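Oxidoreductase (Bordetella pertussis, PDB 3Q2K) probably oxidises a UDP-linked N-acetylglucosaminuronic acid with NAD as cofactor, in the biosynthesis of 2,3-diacetamido-2,3-dideoxy-D-mannuronic acid. Local coordinates at residues C[158-163]-C[289-294]. Residues are numbered along the deposited sequence; the frame is centred on the assembly and turned at random.
Sequences LQLVKK and NRIDEW
W294 reaches from the strand to the helix with the far rim of its indole, and its side chain is the one to follow outward. At CB it leaves the strand with CG anti to the backbone N (chi1 172°), which carries the rings toward the helix. On the five-membered ring NE1 is hydrogen-bonded to D303 OD1, a bond that holds the polar side of the indole, and F296 packs edge-to-face with W294. The six-membered ring does the touching: W294 CZ3 meets V161 CG2 at 4.0 Å, the methyl lying near the ring plane at the edge. Next along the rim, W294 CH2 points at L160 O, 3.7 Å away and in the plane of the indole, while L160 CB packs against the same CH2 at 4.0 Å. The helix is thus met by the indole's edge.

Beside this, L160 CD1 touches I291 CD1 at 3.9 Å, their side chains crossing at about a right angle. No hydrogen bond joins 158-163 to 289-294; the side chains that meet do so through apolar atoms, with the L160 carbonyl oxygen at the ring edge. Helix 306-315 adds A309 against L160 and I306 against both I291 and W294, while V281 lies against V161 and W294, and V283 against V161. Here helix 156-166 packs on the outermost strand, within this chain, of the large mixed sheet, the helix-on-sheet layering of the C-terminal alpha/beta domain in the GFO/IDH/MocA oxidoreductases.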
loop_
_atom_site.group_PDB
_atom_site.type_symbol
_atom_site.label_atom_id
_atom_site.label_comp_id
_atom_site.label_asym_id
_atom_site.label_seq_id
_atom_site.Cartn_x
_atom_site.Cartn_y
_atom_site.Cartn_z
ATOM N N LEU C 158 36.631 -3.364 19.059
ATOM C CA LEU C 158 35.377 -2.634 18.898
ATOM C C LEU C 158 35.325 -1.523 19.944
ATOM O O LEU C 158 34.795 -0.441 19.687
ATOM C CB LEU C 158 34.175 -3.578 19.019
ATOM C CG LEU C 158 33.939 -4.622 17.919
ATOM C CD1 LEU C 158 32.810 -5.614 18.212
ATOM C CD2 LEU C 158 33.739 -3.966 16.555
ATOM N N GLN C 159 35.921 -1.747 21.114
ATOM C CA GLN C 159 36.117 -0.640 22.048
ATOM C C GLN C 159 36.839 0.561 21.446
ATOM O O GLN C 159 36.428 1.708 21.616
ATOM C CB GLN C 159 36.844 -1.098 23.318
ATOM C CG GLN C 159 35.920 -1.654 24.394
ATOM C CD GLN C 159 34.765 -0.719 24.715
ATOM O OE1 GLN C 159 34.977 0.453 25.021
ATOM N NE2 GLN C 159 33.537 -1.219 24.628
ATOM N N LEU C 160 37.922 0.322 20.715
ATOM C CA LEU C 160 38.601 1.444 20.062
ATOM C C LEU C 160 37.706 2.135 19.037
ATOM O O LEU C 160 37.742 3.349 18.844
ATOM C CB LEU C 160 39.836 0.947 19.307
ATOM C CG LEU C 160 41.110 0.554 20.054
ATOM C CD1 LEU C 160 42.097 -0.035 19.052
ATOM C CD2 LEU C 160 41.678 1.814 20.668
ATOM N N VAL C 161 36.932 1.364 18.285
ATOM C CA VAL C 161 36.089 2.035 17.308
ATOM C C VAL C 161 35.081 2.896 18.082
ATOM O O VAL C 161 34.815 4.053 17.755
ATOM C CB VAL C 161 35.446 0.926 16.452
ATOM C CG1 VAL C 161 34.235 1.429 15.696
ATOM C CG2 VAL C 161 36.483 0.388 15.480
ATOM N N LYS C 162 34.519 2.328 19.142
ATOM C CA LYS C 162 33.461 2.969 19.919
ATOM C C LYS C 162 34.007 4.289 20.439
ATOM O O LYS C 162 33.375 5.341 20.363
ATOM C CB LYS C 162 33.139 2.056 21.102
ATOM C CG LYS C 162 32.155 2.562 22.140
ATOM C CD LYS C 162 30.752 2.589 21.566
ATOM C CE LYS C 162 29.722 2.630 22.678
ATOM N NZ LYS C 162 28.616 3.401 22.073
ATOM N N LYS C 163 35.228 4.229 20.957
ATOM C CA LYS C 163 35.871 5.441 21.431
ATOM C C LYS C 163 35.998 6.489 20.328
ATOM O O LYS C 163 35.711 7.664 20.546
ATOM C CB LYS C 163 37.219 5.111 22.075
ATOM C CG LYS C 163 37.101 4.920 23.572
ATOM C CD LYS C 163 37.664 3.569 23.963
ATOM C CE LYS C 163 37.505 3.333 25.459
ATOM N NZ LYS C 163 37.668 1.899 25.831
ATOM N N ASN C 289 37.712 -9.154 14.870
ATOM C CA ASN C 289 38.794 -9.397 15.814
ATOM C C ASN C 289 40.104 -8.826 15.281
ATOM O O ASN C 289 41.146 -8.933 15.923
ATOM C CB ASN C 289 38.974 -10.902 15.999
ATOM C CG ASN C 289 39.028 -11.626 14.668
ATOM O OD1 ASN C 289 38.005 -11.864 14.028
ATOM N ND2 ASN C 289 40.237 -11.945 14.228
ATOM N N ARG C 290 40.048 -8.209 14.106
ATOM C CA ARG C 290 41.269 -7.680 13.529
ATOM C C ARG C 290 41.020 -6.419 12.718
ATOM O O ARG C 290 40.399 -6.445 11.656
ATOM C CB ARG C 290 41.947 -8.701 12.613
ATOM C CG ARG C 290 43.057 -8.027 11.822
ATOM C CD ARG C 290 43.807 -8.973 10.900
ATOM N NE ARG C 290 43.111 -8.950 9.619
ATOM C CZ ARG C 290 42.447 -9.999 9.152
ATOM N NH1 ARG C 290 42.471 -11.122 9.857
ATOM N NH2 ARG C 290 41.804 -9.919 7.997
ATOM N N ILE C 291 41.564 -5.317 13.216
ATOM C CA ILE C 291 41.319 -4.037 12.569
ATOM C C ILE C 291 42.202 -3.974 11.333
ATOM O O ILE C 291 43.423 -3.992 11.467
ATOM C CB ILE C 291 41.713 -2.906 13.533
ATOM C CG1 ILE C 291 40.705 -2.821 14.679
ATOM C CG2 ILE C 291 41.833 -1.551 12.852
ATOM C CD1 ILE C 291 41.109 -1.755 15.671
ATOM N N ASP C 292 41.604 -3.810 10.157
ATOM C CA ASP C 292 42.362 -3.729 8.909
ATOM C C ASP C 292 42.617 -2.333 8.353
ATOM O O ASP C 292 43.694 -2.068 7.822
ATOM C CB ASP C 292 41.727 -4.561 7.792
ATOM C CG ASP C 292 41.819 -6.040 8.066
ATOM O OD1 ASP C 292 42.877 -6.511 8.537
ATOM O OD2 ASP C 292 40.790 -6.698 7.823
ATOM N N GLU C 293 41.622 -1.456 8.410
ATOM C CA GLU C 293 41.811 -0.126 7.838
ATOM C C GLU C 293 41.488 0.843 8.968
ATOM O O GLU C 293 40.674 0.605 9.862
ATOM C CB GLU C 293 40.953 0.098 6.585
ATOM C CG GLU C 293 41.674 0.802 5.433
ATOM C CD GLU C 293 42.425 -0.123 4.484
ATOM O OE1 GLU C 293 42.111 -1.335 4.433
ATOM O OE2 GLU C 293 43.321 0.365 3.761
ATOM N N TRP C 294 42.224 1.942 8.999
ATOM C CA TRP C 294 42.034 2.821 10.140
ATOM C C TRP C 294 42.726 4.122 9.752
ATOM O O TRP C 294 43.950 4.211 9.801
ATOM C CB TRP C 294 42.534 2.151 11.424
ATOM C CG TRP C 294 42.560 3.022 12.658
ATOM C CD1 TRP C 294 43.396 4.076 12.904
ATOM C CD2 TRP C 294 41.679 2.952 13.787
ATOM N NE1 TRP C 294 43.106 4.652 14.119
ATOM C CE2 TRP C 294 42.043 3.987 14.672
ATOM C CE3 TRP C 294 40.598 2.131 14.120
ATOM C CZ2 TRP C 294 41.384 4.204 15.882
ATOM C CZ3 TRP C 294 39.930 2.365 15.305
ATOM C CH2 TRP C 294 40.328 3.387 16.182
#